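Local coordinates for Hit-like protein involved in cell-cycle regulation (Bartonella henselae, PDB 3LB5) that probably binds and hydrolyses nucleotide derivatives as a histidine triad (HINT-type) protein, and may take part in cell-cycle regulation, at residues I52-I57 against H64-P69; S73-D78 against S117-Y122; I107-F112 against L124-I129. All coordinates share one frame; numbering follows the deposited sequence.

Contact 1: residues I52-I57 against H64-P69; sequences IAFMDI and HTLVIP
F54 and L66 face each other across the antiparallel hairpin of strands 51-55 and 65-69, and the phenyl ring lies down over its partner. CG of F54 sits between the backbone N and the carbonyl carbon (chi1 61°), which lays the ring back over the neighbouring strand. CB of L66 lies under one face, 4.1 Å from the ring centroid and displaced toward the rim, and CD1 of L66 reaches CE1 of F54 at 3.7 Å. The I68 side chain crosses that of F54 at about a right angle, with its CG1 and CD1 touching CE2 of F54; I52 stands on the same side of the sheet. On the other side the methyl CB of A53 meets CG2 of V67 at 3.9 Å. Beneath these side chains, I52 and F54 exchange paired backbone bonds with I68 and L66; the straightest is L66 N to F54 O, 2.8 Å with 177° at the hydrogen.

Past the strand end, D56 N still donates to H64 O (3.1 Å), and water 1 also donates to that carbonyl. The D56 side chain spreads over the imidazole of H64: its CB is near the ring normal, 3.9 Å from the centroid, and OD2 lies over the rim, 3.3 Å from NE2. Carboxylate and ring planes are 57° apart, and the OD2 to NE2 approach is too poorly angled for a hydrogen bond. OD1 of D56 is instead bonded to M58 N.

H64 spends its two nitrogens elsewhere, ND1 on Q60 N and NE2 on H127 of the histidine triad. With the backbone N of Q60 donating to ND1, NE2 is the likely donor toward H127; the D56 carboxylate above the ring would then probably polarise the H64 imidazole without bonding to it.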
loop_
_atom_site.group_PDB
_atom_site.type_symbol
_atom_site.label_atom_id
_atom_site.label_comp_id
_atom_site.label_asym_id
_atom_site.label_seq_id
_atom_site.Cartn_x
_atom_site.Cartn_y
_atom_site.Cartn_z
ATOM N N ILE B 52 -1.938 -14.576 5.458
ATOM C CA ILE B 52 -3.204 -14.683 6.121
ATOM C C ILE B 52 -3.893 -13.360 5.943
ATOM O O ILE B 52 -3.270 -12.325 6.108
ATOM C CB ILE B 52 -3.062 -14.947 7.628
ATOM C CG1 ILE B 52 -2.212 -16.193 7.903
ATOM C CG2 ILE B 52 -4.441 -15.147 8.239
ATOM C CD1 ILE B 52 -1.813 -16.313 9.381
ATOM N N ALA B 53 -5.174 -13.415 5.591
ATOM C CA ALA B 53 -6.019 -12.228 5.539
ATOM C C ALA B 53 -7.103 -12.383 6.570
ATOM O O ALA B 53 -7.744 -13.434 6.652
ATOM C CB ALA B 53 -6.624 -12.027 4.124
ATOM N N PHE B 54 -7.331 -11.329 7.349
ATOM C CA PHE B 54 -8.174 -11.444 8.521
ATOM C C PHE B 54 -8.788 -10.077 8.844
ATOM O O PHE B 54 -8.302 -9.042 8.397
ATOM C CB PHE B 54 -7.381 -12.025 9.718
ATOM C CG PHE B 54 -6.204 -11.171 10.147
ATOM C CD1 PHE B 54 -6.340 -10.251 11.199
ATOM C CD2 PHE B 54 -4.960 -11.296 9.517
ATOM C CE1 PHE B 54 -5.249 -9.452 11.622
ATOM C CE2 PHE B 54 -3.855 -10.492 9.929
ATOM C CZ PHE B 54 -4.009 -9.565 10.990
ATOM N N MET B 55 -9.892 -10.107 9.566
ATOM C CA MET B 55 -10.637 -8.902 9.873
ATOM C C MET B 55 -9.894 -8.040 10.883
ATOM O O MET B 55 -9.391 -8.546 11.899
ATOM C CB MET B 55 -12.031 -9.268 10.405
ATOM C CG MET B 55 -12.851 -10.190 9.476
ATOM S SD MET B 55 -12.853 -9.651 7.755
ATOM C CE MET B 55 -13.768 -8.109 7.954
ATOM N N ASP B 56 -9.821 -6.739 10.597
ATOM C CA ASP B 56 -9.355 -5.775 11.586
ATOM C C ASP B 56 -10.417 -5.660 12.689
ATOM O O ASP B 56 -11.596 -5.455 12.386
ATOM C CB ASP B 56 -9.135 -4.406 10.911
ATOM C CG ASP B 56 -8.350 -3.426 11.786
ATOM O OD1 ASP B 56 -8.567 -3.377 13.015
ATOM O OD2 ASP B 56 -7.506 -2.683 11.244
ATOM N N ILE B 57 -10.016 -5.797 13.958
ATOM C CA ILE B 57 -10.967 -5.733 15.082
ATOM C C ILE B 57 -11.369 -4.311 15.504
ATOM O O ILE B 57 -12.295 -4.138 16.301
ATOM C CB ILE B 57 -10.511 -6.549 16.340
ATOM C CG1 ILE B 57 -9.261 -5.938 16.995
ATOM C CG2 ILE B 57 -10.354 -8.060 15.986
ATOM C CD1 ILE B 57 -8.866 -6.610 18.296
ATOM N N HIS B 64 -13.219 -3.884 6.642
ATOM C CA HIS B 64 -11.778 -3.531 6.716
ATOM C C HIS B 64 -10.979 -4.796 7.066
ATOM O O HIS B 64 -11.189 -5.410 8.128
ATOM C CB HIS B 64 -11.621 -2.445 7.793
ATOM C CG HIS B 64 -10.216 -1.953 8.030
ATOM N ND1 HIS B 64 -9.972 -0.823 8.776
ATOM C CD2 HIS B 64 -8.998 -2.418 7.651
ATOM C CE1 HIS B 64 -8.668 -0.615 8.861
ATOM N NE2 HIS B 64 -8.053 -1.572 8.191
ATOM N N THR B 65 -10.099 -5.177 6.148
ATOM C CA THR B 65 -9.337 -6.418 6.216
ATOM C C THR B 65 -7.840 -6.113 6.241
ATOM O O THR B 65 -7.372 -5.127 5.623
ATOM C CB THR B 65 -9.670 -7.310 5.004
ATOM O OG1 THR B 65 -11.091 -7.465 4.896
ATOM C CG2 THR B 65 -9.005 -8.718 5.114
ATOM N N LEU B 66 -7.096 -6.969 6.954
ATOM C CA LEU B 66 -5.646 -6.878 7.000
ATOM C C LEU B 66 -5.035 -8.064 6.261
ATOM O O LEU B 66 -5.541 -9.189 6.351
ATOM C CB LEU B 66 -5.160 -6.869 8.452
ATOM C CG LEU B 66 -5.742 -5.776 9.339
ATOM C CD1 LEU B 66 -5.149 -5.847 10.744
ATOM C CD2 LEU B 66 -5.474 -4.432 8.715
ATOM N N VAL B 67 -3.942 -7.821 5.547
ATOM C CA VAL B 67 -3.217 -8.937 4.894
ATOM C C VAL B 67 -1.789 -8.948 5.442
ATOM O O VAL B 67 -1.116 -7.903 5.435
ATOM C CB VAL B 67 -3.160 -8.761 3.374
ATOM C CG1 VAL B 67 -2.168 -9.765 2.726
ATOM C CG2 VAL B 67 -4.561 -8.956 2.759
ATOM N N ILE B 68 -1.359 -10.109 5.955
ATOM C CA ILE B 68 0.014 -10.242 6.493
ATOM C C ILE B 68 0.763 -11.405 5.853
ATOM O O ILE B 68 0.150 -12.435 5.534
ATOM C CB ILE B 68 0.060 -10.441 8.064
ATOM C CG1 ILE B 68 -0.626 -11.746 8.502
ATOM C CG2 ILE B 68 -0.477 -9.218 8.828
ATOM C CD1 ILE B 68 -0.481 -11.999 10.057
ATOM N N PRO B 69 2.105 -11.279 5.730
ATOM C CA PRO B 69 2.903 -12.465 5.441
ATOM C C PRO B 69 2.962 -13.389 6.681
ATOM O O PRO B 69 2.885 -12.933 7.818
ATOM C CB PRO B 69 4.282 -11.879 5.140
ATOM C CG PRO B 69 4.332 -10.635 6.035
ATOM C CD PRO B 69 2.947 -10.096 6.028
HETATM O O HOH W 1 -12.957 -5.396 10.284
#

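Contact 2: residues S73-D78 against S117-Y122; sequences SRNLLD and SQQTVY
Q119 reaches with its amide to the backbone of R74: NE2 gives a hydrogen bond to R74 O at 2.8 Å, with the nitrogen in the carbonyl plane and an angle of 151° at the hydrogen. The side chain is fully extended, with CG anti to the backbone N (chi1 -175°), which carries the amide right across to the facing loop. There N75 crosses it at about a right angle, and CB of N75 sits 3.6 Å from OE1 of Q119. ND2 of N75 also points a weak bond, 3.5 Å long, at that OE1; its stronger partner is the carboxylate of E114, while the backbone N of E114 bonds to OE1 itself. The backbones close in here too, with R74 CA 3.3 Å from Y122 O in a CA-H...O contact.

The 73-78 loop is stiffened from within. The D78 carboxylate takes R74 N on OD2 (2.8 Å) and N75 N on OD1 (2.9 Å), each through its syn lone pair, and OD1 of N75 accepts from L77 N in an Asx turn.

Toward the partly exposed side the fit is looser. R74 and Y122 run side by side in the same direction, guanidinium and ring planes only 14° apart, but no bond joins these side chains: R74 NH2 lies 3.6 Å from CD1 of Y122, squarely over neither face nor edge. The charge is held by E114, in a salt bridge through NH1.

The two loops meet beyond the end of strand 106-113, with Q119 resting on F112 and V121 against helix 31-36. L76 packs on V91, and S117 on R131, of the second subunit.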
loop_
_atom_site.group_PDB
_atom_site.type_symbol
_atom_site.label_atom_id
_atom_site.label_comp_id
_atom_site.label_asym_id
_atom_site.label_seq_id
_atom_site.Cartn_x
_atom_site.Cartn_y
_atom_site.Cartn_z
ATOM N N SER B 73 8.513 -9.991 9.312
ATOM C CA SER B 73 9.387 -8.819 9.205
ATOM C C SER B 73 8.662 -7.703 9.931
ATOM O O SER B 73 7.439 -7.759 10.081
ATOM C CB SER B 73 9.705 -8.434 7.742
ATOM O OG SER B 73 8.562 -8.008 7.028
ATOM N N ARG B 74 9.400 -6.709 10.412
ATOM C CA ARG B 74 8.770 -5.588 11.126
ATOM C C ARG B 74 7.817 -4.806 10.220
ATOM O O ARG B 74 6.772 -4.331 10.670
ATOM C CB ARG B 74 9.837 -4.630 11.667
ATOM C CG ARG B 74 10.697 -5.258 12.792
ATOM C CD ARG B 74 11.703 -4.305 13.364
ATOM N NE ARG B 74 11.113 -3.166 14.052
ATOM C CZ ARG B 74 10.964 -1.943 13.543
ATOM N NH1 ARG B 74 11.344 -1.661 12.292
ATOM N NH2 ARG B 74 10.430 -0.982 14.305
ATOM N N ASN B 75 8.217 -4.636 8.961
ATOM C CA ASN B 75 7.432 -3.832 8.013
ATOM C C ASN B 75 7.922 -4.070 6.589
ATOM O O ASN B 75 8.510 -5.120 6.316
ATOM C CB ASN B 75 7.397 -2.337 8.426
ATOM C CG ASN B 75 8.771 -1.705 8.531
ATOM O OD1 ASN B 75 9.674 -2.001 7.760
ATOM N ND2 ASN B 75 8.913 -0.775 9.460
ATOM N N LEU B 76 7.673 -3.130 5.672
ATOM C CA LEU B 76 8.048 -3.329 4.261
ATOM C C LEU B 76 9.552 -3.263 4.026
ATOM O O LEU B 76 10.097 -3.947 3.143
ATOM C CB LEU B 76 7.360 -2.265 3.374
ATOM C CG LEU B 76 7.459 -2.495 1.858
ATOM C CD1 LEU B 76 6.505 -3.571 1.479
ATOM C CD2 LEU B 76 7.129 -1.238 1.100
ATOM N N LEU B 77 10.203 -2.402 4.796
ATOM C CA LEU B 77 11.627 -2.072 4.651
ATOM C C LEU B 77 12.556 -3.264 4.916
ATOM O O LEU B 77 13.575 -3.410 4.240
ATOM C CB LEU B 77 11.988 -0.916 5.591
ATOM C CG LEU B 77 11.111 0.350 5.531
ATOM C CD1 LEU B 77 11.348 1.208 6.769
ATOM C CD2 LEU B 77 11.417 1.145 4.283
ATOM N N ASP B 78 12.198 -4.111 5.883
ATOM C CA ASP B 78 13.041 -5.274 6.234
ATOM C C ASP B 78 12.515 -6.614 5.704
ATOM O O ASP B 78 13.109 -7.654 5.973
ATOM C CB ASP B 78 13.264 -5.357 7.757
ATOM C CG ASP B 78 11.971 -5.589 8.536
ATOM O OD1 ASP B 78 10.904 -5.168 8.069
ATOM O OD2 ASP B 78 12.021 -6.172 9.639
ATOM N N SER B 117 4.812 6.781 10.881
ATOM C CA SER B 117 3.735 6.441 9.940
ATOM C C SER B 117 2.527 5.797 10.638
ATOM O O SER B 117 1.651 5.210 9.979
ATOM C CB SER B 117 4.261 5.517 8.823
ATOM O OG SER B 117 3.253 5.263 7.835
ATOM N N GLN B 118 2.472 5.901 11.968
ATOM C CA GLN B 118 1.355 5.327 12.735
ATOM C C GLN B 118 1.236 3.792 12.564
ATOM O O GLN B 118 0.136 3.228 12.651
ATOM C CB GLN B 118 0.027 5.996 12.323
ATOM C CG GLN B 118 -0.065 7.512 12.545
ATOM C CD GLN B 118 0.656 8.338 11.478
ATOM O OE1 GLN B 118 0.521 8.102 10.274
ATOM N NE2 GLN B 118 1.417 9.319 11.927
ATOM N N GLN B 119 2.343 3.110 12.280
ATOM C CA GLN B 119 2.325 1.649 12.357
ATOM C C GLN B 119 2.086 1.276 13.828
ATOM O O GLN B 119 2.775 1.783 14.711
ATOM C CB GLN B 119 3.636 1.032 11.861
ATOM C CG GLN B 119 3.597 -0.502 11.827
ATOM C CD GLN B 119 4.865 -1.154 11.283
ATOM O OE1 GLN B 119 5.907 -0.528 11.152
ATOM N NE2 GLN B 119 4.764 -2.434 10.969
ATOM N N THR B 120 1.100 0.431 14.095
ATOM C CA THR B 120 0.751 0.103 15.500
ATOM C C THR B 120 1.214 -1.283 15.933
ATOM O O THR B 120 1.499 -1.508 17.116
ATOM C CB THR B 120 -0.756 0.253 15.792
ATOM O OG1 THR B 120 -1.514 -0.437 14.795
ATOM C CG2 THR B 120 -1.157 1.733 15.812
ATOM N N VAL B 121 1.298 -2.206 14.986
ATOM C CA VAL B 121 1.815 -3.560 15.271
ATOM C C VAL B 121 2.996 -3.752 14.347
ATOM O O VAL B 121 2.870 -3.534 13.153
ATOM C CB VAL B 121 0.758 -4.665 14.997
ATOM C CG1 VAL B 121 1.366 -6.069 15.241
ATOM C CG2 VAL B 121 -0.479 -4.417 15.831
ATOM N N TYR B 122 4.141 -4.127 14.916
ATOM C CA TYR B 122 5.404 -4.188 14.183
ATOM C C TYR B 122 5.636 -5.519 13.481
ATOM O O TYR B 122 6.662 -6.171 13.646
ATOM C CB TYR B 122 6.562 -3.767 15.083
ATOM C CG TYR B 122 6.458 -2.294 15.355
ATOM C CD1 TYR B 122 6.895 -1.371 14.415
ATOM C CD2 TYR B 122 5.854 -1.823 16.514
ATOM C CE1 TYR B 122 6.747 -0.012 14.622
ATOM C CE2 TYR B 122 5.720 -0.446 16.743
ATOM C CZ TYR B 122 6.174 0.442 15.781
ATOM O OH TYR B 122 6.080 1.795 15.992
#

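Contact 3: residues I107-F112 against L124-I129; sequences ITVMQF and LHFHII
Q111, F112 and H125 grip one water between them: water 2 accepts from Q111 NE2 (3.0 Å) and H125 N, and donates to F112 O. A second molecule, water 3, accepts from F112 N at 2.9 Å and donates to H125 O. Together they stand in for direct backbone bonds where the strands part, and water 3 also lies over the centre of the H125 ring.

Further along, the strands join directly. M110 pairs with H127, and T108 with I129, each through two backbone bonds; H127 N meets M110 O at 2.8 Å, in the carbonyl plane. On one side of the sheet Q111 lies over F126. Its CG is anti to the backbone N (chi1 -171°), and this sets CG almost on the ring normal, 3.8 Å from the centroid. The chain then bends, taking NE2 past F126 to CD1 of L124 at 3.5 Å, while OE1 of Q111 is bonded to ND2 of N113. V109 touches the same ring at its edge, CG1 to CD1 3.9 Å. On the other side the F112 and H127 side chains cross at about a right angle, their ring planes 49° apart, with CE2 of F112 3.6 Å from NE2 of H127. ND1 of that histidine is bonded to H64.

H125 and H127, with H123, make up the histidine triad motif of the family. Strand 126-131 runs between 65-69 and 106-113, while helix 81-101 packs on the F126 side through V87 and V91. Strand 106-113, outermost within the chain, pairs antiparallel with a strand of the second subunit, so the sheet continues through the dimer.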
loop_
_atom_site.group_PDB
_atom_site.type_symbol
_atom_site.label_atom_id
_atom_site.label_comp_id
_atom_site.label_asym_id
_atom_site.label_seq_id
_atom_site.Cartn_x
_atom_site.Cartn_y
_atom_site.Cartn_z
ATOM N N ILE B 107 -11.664 1.415 -2.879
ATOM C CA ILE B 107 -10.826 0.638 -1.975
ATOM C C ILE B 107 -9.549 1.418 -1.694
ATOM O O ILE B 107 -8.811 1.762 -2.622
ATOM C CB ILE B 107 -10.471 -0.762 -2.566
ATOM C CG1 ILE B 107 -11.729 -1.661 -2.692
ATOM C CG2 ILE B 107 -9.348 -1.429 -1.734
ATOM C CD1 ILE B 107 -12.247 -2.224 -1.359
ATOM N N THR B 108 -9.280 1.660 -0.410
ATOM C CA THR B 108 -8.012 2.269 0.008
ATOM C C THR B 108 -7.076 1.200 0.567
ATOM O O THR B 108 -7.446 0.451 1.474
ATOM C CB THR B 108 -8.234 3.384 1.056
ATOM O OG1 THR B 108 -9.050 4.418 0.484
ATOM C CG2 THR B 108 -6.882 4.002 1.492
ATOM N N VAL B 109 -5.868 1.133 0.008
ATOM C CA VAL B 109 -4.833 0.232 0.494
ATOM C C VAL B 109 -3.805 1.093 1.201
ATOM O O VAL B 109 -3.334 2.079 0.642
ATOM C CB VAL B 109 -4.171 -0.541 -0.673
ATOM C CG1 VAL B 109 -2.984 -1.389 -0.198
ATOM C CG2 VAL B 109 -5.240 -1.364 -1.425
ATOM N N MET B 110 -3.449 0.728 2.432
ATOM C CA MET B 110 -2.412 1.474 3.144
ATOM C C MET B 110 -1.402 0.535 3.754
ATOM O O MET B 110 -1.737 -0.589 4.152
ATOM C CB MET B 110 -3.009 2.341 4.262
ATOM C CG MET B 110 -4.108 3.257 3.781
ATOM S SD MET B 110 -4.558 4.415 5.066
ATOM C CE MET B 110 -5.394 3.414 6.288
ATOM N N GLN B 111 -0.169 1.002 3.863
ATOM C CA GLN B 111 0.854 0.198 4.503
ATOM C C GLN B 111 1.788 1.145 5.270
ATOM O O GLN B 111 2.339 2.093 4.692
ATOM C CB GLN B 111 1.588 -0.665 3.477
ATOM C CG GLN B 111 2.550 -1.718 4.129
ATOM C CD GLN B 111 3.919 -1.149 4.427
ATOM O OE1 GLN B 111 4.460 -0.373 3.642
ATOM N NE2 GLN B 111 4.473 -1.496 5.584
ATOM N N PHE B 112 1.913 0.896 6.569
ATOM C CA PHE B 112 2.637 1.806 7.477
ATOM C C PHE B 112 3.962 1.284 7.985
ATOM O O PHE B 112 4.053 0.157 8.489
ATOM C CB PHE B 112 1.766 2.225 8.666
ATOM C CG PHE B 112 0.437 2.825 8.269
ATOM C CD1 PHE B 112 0.358 3.793 7.270
ATOM C CD2 PHE B 112 -0.727 2.416 8.897
ATOM C CE1 PHE B 112 -0.869 4.345 6.898
ATOM C CE2 PHE B 112 -1.971 2.963 8.534
ATOM C CZ PHE B 112 -2.035 3.932 7.527
ATOM N N LEU B 124 4.699 -6.789 9.264
ATOM C CA LEU B 124 4.227 -6.280 7.959
ATOM C C LEU B 124 2.729 -6.544 7.773
ATOM O O LEU B 124 2.295 -7.665 7.854
ATOM C CB LEU B 124 5.028 -6.884 6.783
ATOM C CG LEU B 124 4.650 -6.449 5.345
ATOM C CD1 LEU B 124 4.664 -4.918 5.140
ATOM C CD2 LEU B 124 5.554 -7.143 4.330
ATOM N N HIS B 125 1.938 -5.495 7.598
ATOM C CA HIS B 125 0.542 -5.670 7.239
ATOM C C HIS B 125 0.064 -4.593 6.278
ATOM O O HIS B 125 0.418 -3.420 6.435
ATOM C CB HIS B 125 -0.367 -5.730 8.477
ATOM C CG HIS B 125 -0.298 -4.517 9.363
ATOM N ND1 HIS B 125 0.820 -4.207 10.107
ATOM C CD2 HIS B 125 -1.225 -3.570 9.664
ATOM C CE1 HIS B 125 0.593 -3.103 10.809
ATOM N NE2 HIS B 125 -0.645 -2.704 10.570
ATOM N N PHE B 126 -0.751 -4.998 5.297
ATOM C CA PHE B 126 -1.492 -4.064 4.430
ATOM C C PHE B 126 -2.937 -3.931 4.915
ATOM O O PHE B 126 -3.589 -4.926 5.254
ATOM C CB PHE B 126 -1.486 -4.539 2.972
ATOM C CG PHE B 126 -0.165 -4.347 2.273
ATOM C CD1 PHE B 126 -0.034 -3.385 1.284
ATOM C CD2 PHE B 126 0.936 -5.155 2.580
ATOM C CE1 PHE B 126 1.194 -3.198 0.632
ATOM C CE2 PHE B 126 2.170 -4.987 1.922
ATOM C CZ PHE B 126 2.291 -4.000 0.944
ATOM N N HIS B 127 -3.409 -2.691 5.000
ATOM C CA HIS B 127 -4.821 -2.394 5.229
ATOM C C HIS B 127 -5.594 -2.395 3.911
ATOM O O HIS B 127 -5.184 -1.734 2.930
ATOM C CB HIS B 127 -4.980 -0.993 5.851
ATOM C CG HIS B 127 -4.370 -0.859 7.195
ATOM N ND1 HIS B 127 -5.050 -1.201 8.349
ATOM C CD2 HIS B 127 -3.165 -0.383 7.589
ATOM C CE1 HIS B 127 -4.278 -0.962 9.397
ATOM N NE2 HIS B 127 -3.132 -0.460 8.965
ATOM N N ILE B 128 -6.722 -3.112 3.888
ATOM C CA ILE B 128 -7.650 -3.045 2.747
ATOM C C ILE B 128 -8.999 -2.498 3.234
ATOM O O ILE B 128 -9.740 -3.170 3.966
ATOM C CB ILE B 128 -7.832 -4.392 2.009
ATOM C CG1 ILE B 128 -6.515 -4.872 1.383
ATOM C CG2 ILE B 128 -8.801 -4.225 0.841
ATOM C CD1 ILE B 128 -5.698 -5.751 2.237
ATOM N N ILE B 129 -9.281 -1.255 2.853
ATOM C CA ILE B 129 -10.416 -0.519 3.406
ATOM C C ILE B 129 -11.429 -0.138 2.329
ATOM O O ILE B 129 -11.118 0.645 1.417
ATOM C CB ILE B 129 -9.962 0.748 4.198
ATOM C CG1 ILE B 129 -8.800 0.421 5.153
ATOM C CG2 ILE B 129 -11.166 1.413 4.918
ATOM C CD1 ILE B 129 -8.194 1.640 5.830
HETATM O O HOH W 2 3.205 -2.659 8.083
HETATM O O HOH W 3 0.714 -1.305 7.976
#

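Following the chain, contact 1 closes first: the six residues between its segments make the turn of the hairpin 51-55/65-69. The chain then enters 73-78, opening contact 2, and runs through helix 81-101 before 107-112 opens contact 3. Contact 2 shuts at 117-122, inside the loop that contact 3 closes at 124-129, so these two cross, while contact 1 is in series with both. Contacts 1 and 3 are fused into one sheet, strand 65-69 lying beside 126-131 with T65 O 2.7 Å from I128 N. Contact 2 pins the loops at the end of that sheet, and with contact 3 it reaches the second subunit.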